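Local structure of adenylosuccinate lyase (Francisella tularensis subsp. tularensis SCHU S4, 4EEI) at residues S231-L236 and V321-R326. The protein probably catalyses the fumarate-releasing cleavage of adenylosuccinate to AMP, and of the corresponding succinylated imidazole carboxamide ribotide, in purine biosynthesis. Residues are numbered along the deposited sequence; the frame is centred on the assembly and turned at random.
Sequences SAIERL and VYALRR
Ile-233 and Leu-324 bring the two helical segments closest, with their CA atoms 8.1 Å apart, and the chain runs in broadly the same direction through both. No hydrogen bond crosses the gap. It is bridged by apolar side chains that bury just 95 Å² in total, over half of it on Ile-233. The CB of Ile-233 points at the other helix, and CD1, anti to CA (chi2 169°), lengthens the branch so that this one methyl makes both close contacts. Its CD1 lies 4.2 Å from Ala-323 CB, which itself points toward the other helix. The same CD1 meets Leu-324 CD2 at 4.3 Å, methyl to methyl, although the CB of Leu-324 does not point across. Helices 217-244 and 304-333, which carry the segments, belong to the long helical bundle of the fumarase/aspartase (lyase 1) superfamily; Phe-161 of helix 151-173 also touches Ile-233. Away from the interface, Arg-326 NH1 donates to Tyr-322 OH at 2.9 Å, a bent bond (137°) with the hydroxyl 20° out of the guanidinium plane. Arg-326 NE bonds Ser-273 OG, giving this guanidinium a second tether, on helix 272-293.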
# COMPACT_ATOMS: atom_id res chain seq x y z
N SER B 231 -4.44 -10.73 -6.97
CA SER B 231 -5.88 -10.56 -6.81
C SER B 231 -6.69 -11.70 -7.42
O SER B 231 -7.73 -12.09 -6.88
CB SER B 231 -6.33 -9.24 -7.43
OG SER B 231 -5.95 -8.17 -6.60
N ALA B 232 -6.23 -12.21 -8.55
CA ALA B 232 -6.87 -13.37 -9.18
C ALA B 232 -6.74 -14.61 -8.29
O ALA B 232 -7.69 -15.39 -8.14
CB ALA B 232 -6.24 -13.63 -10.54
N ILE B 233 -5.55 -14.81 -7.73
CA ILE B 233 -5.32 -15.93 -6.83
C ILE B 233 -6.23 -15.80 -5.61
O ILE B 233 -6.84 -16.78 -5.17
CB ILE B 233 -3.84 -15.98 -6.38
CG1 ILE B 233 -2.95 -16.41 -7.55
CG2 ILE B 233 -3.65 -16.93 -5.19
CD1 ILE B 233 -1.47 -16.24 -7.29
N GLU B 234 -6.34 -14.60 -5.08
CA GLU B 234 -7.13 -14.40 -3.87
C GLU B 234 -8.62 -14.57 -4.14
O GLU B 234 -9.34 -15.16 -3.33
CB GLU B 234 -6.86 -13.04 -3.22
CG GLU B 234 -7.44 -12.91 -1.80
CD GLU B 234 -7.05 -11.61 -1.10
OE1 GLU B 234 -6.07 -10.97 -1.56
OE2 GLU B 234 -7.70 -11.22 -0.10
N ARG B 235 -9.08 -14.07 -5.28
CA ARG B 235 -10.49 -14.19 -5.61
C ARG B 235 -10.88 -15.64 -5.74
O ARG B 235 -11.93 -16.04 -5.25
CB ARG B 235 -10.85 -13.43 -6.90
CG ARG B 235 -12.36 -13.37 -7.18
CD ARG B 235 -12.69 -12.39 -8.30
NE ARG B 235 -12.31 -12.91 -9.61
CZ ARG B 235 -13.13 -13.59 -10.40
NH1 ARG B 235 -12.71 -14.04 -11.59
NH2 ARG B 235 -14.37 -13.84 -10.01
N LEU B 236 -10.04 -16.43 -6.41
CA LEU B 236 -10.33 -17.85 -6.59
C LEU B 236 -10.22 -18.60 -5.27
O LEU B 236 -11.02 -19.49 -4.98
CB LEU B 236 -9.37 -18.46 -7.63
CG LEU B 236 -9.35 -19.97 -7.81
CD1 LEU B 236 -10.71 -20.50 -8.20
CD2 LEU B 236 -8.31 -20.34 -8.86
N VAL B 321 5.77 -18.51 -8.10
CA VAL B 321 5.87 -19.87 -8.62
C VAL B 321 5.27 -20.88 -7.64
O VAL B 321 4.50 -21.76 -8.03
CB VAL B 321 7.32 -20.22 -8.97
CG1 VAL B 321 7.44 -21.71 -9.31
CG2 VAL B 321 7.80 -19.37 -10.14
N TYR B 322 5.61 -20.74 -6.36
CA TYR B 322 5.02 -21.61 -5.33
C TYR B 322 3.50 -21.56 -5.36
O TYR B 322 2.83 -22.60 -5.31
CB TYR B 322 5.51 -21.22 -3.93
CG TYR B 322 4.88 -22.04 -2.81
CD1 TYR B 322 5.46 -23.22 -2.38
CD2 TYR B 322 3.70 -21.62 -2.19
CE1 TYR B 322 4.90 -23.98 -1.38
CE2 TYR B 322 3.12 -22.39 -1.17
CZ TYR B 322 3.73 -23.56 -0.77
OH TYR B 322 3.18 -24.33 0.23
N ALA B 323 2.94 -20.36 -5.45
CA ALA B 323 1.50 -20.21 -5.34
C ALA B 323 0.79 -20.75 -6.57
O ALA B 323 -0.26 -21.37 -6.45
CB ALA B 323 1.11 -18.73 -5.09
N LEU B 324 1.34 -20.50 -7.76
CA LEU B 324 0.70 -20.97 -8.99
C LEU B 324 0.69 -22.50 -9.06
O LEU B 324 -0.27 -23.09 -9.55
CB LEU B 324 1.39 -20.41 -10.23
CG LEU B 324 1.28 -18.89 -10.41
CD1 LEU B 324 2.21 -18.45 -11.52
CD2 LEU B 324 -0.16 -18.52 -10.75
N ARG B 325 1.77 -23.13 -8.60
CA ARG B 325 1.84 -24.59 -8.60
C ARG B 325 0.91 -25.18 -7.58
O ARG B 325 0.24 -26.19 -7.83
CB ARG B 325 3.28 -25.07 -8.34
CG ARG B 325 4.27 -24.65 -9.41
CD ARG B 325 5.63 -25.30 -9.23
NE ARG B 325 6.56 -24.86 -10.27
CZ ARG B 325 7.85 -25.17 -10.30
NH1 ARG B 325 8.38 -25.93 -9.36
NH2 ARG B 325 8.60 -24.72 -11.29
N ARG B 326 0.86 -24.58 -6.40
CA ARG B 326 0.02 -25.14 -5.34
C ARG B 326 -1.46 -24.96 -5.67
O ARG B 326 -2.28 -25.87 -5.46
CB ARG B 326 0.34 -24.52 -3.97
CG ARG B 326 -0.58 -25.03 -2.86
CD ARG B 326 -0.07 -24.68 -1.47
NE ARG B 326 -0.88 -25.35 -0.45
CZ ARG B 326 -0.55 -25.43 0.84
NH1 ARG B 326 0.57 -24.88 1.27
NH2 ARG B 326 -1.36 -26.08 1.68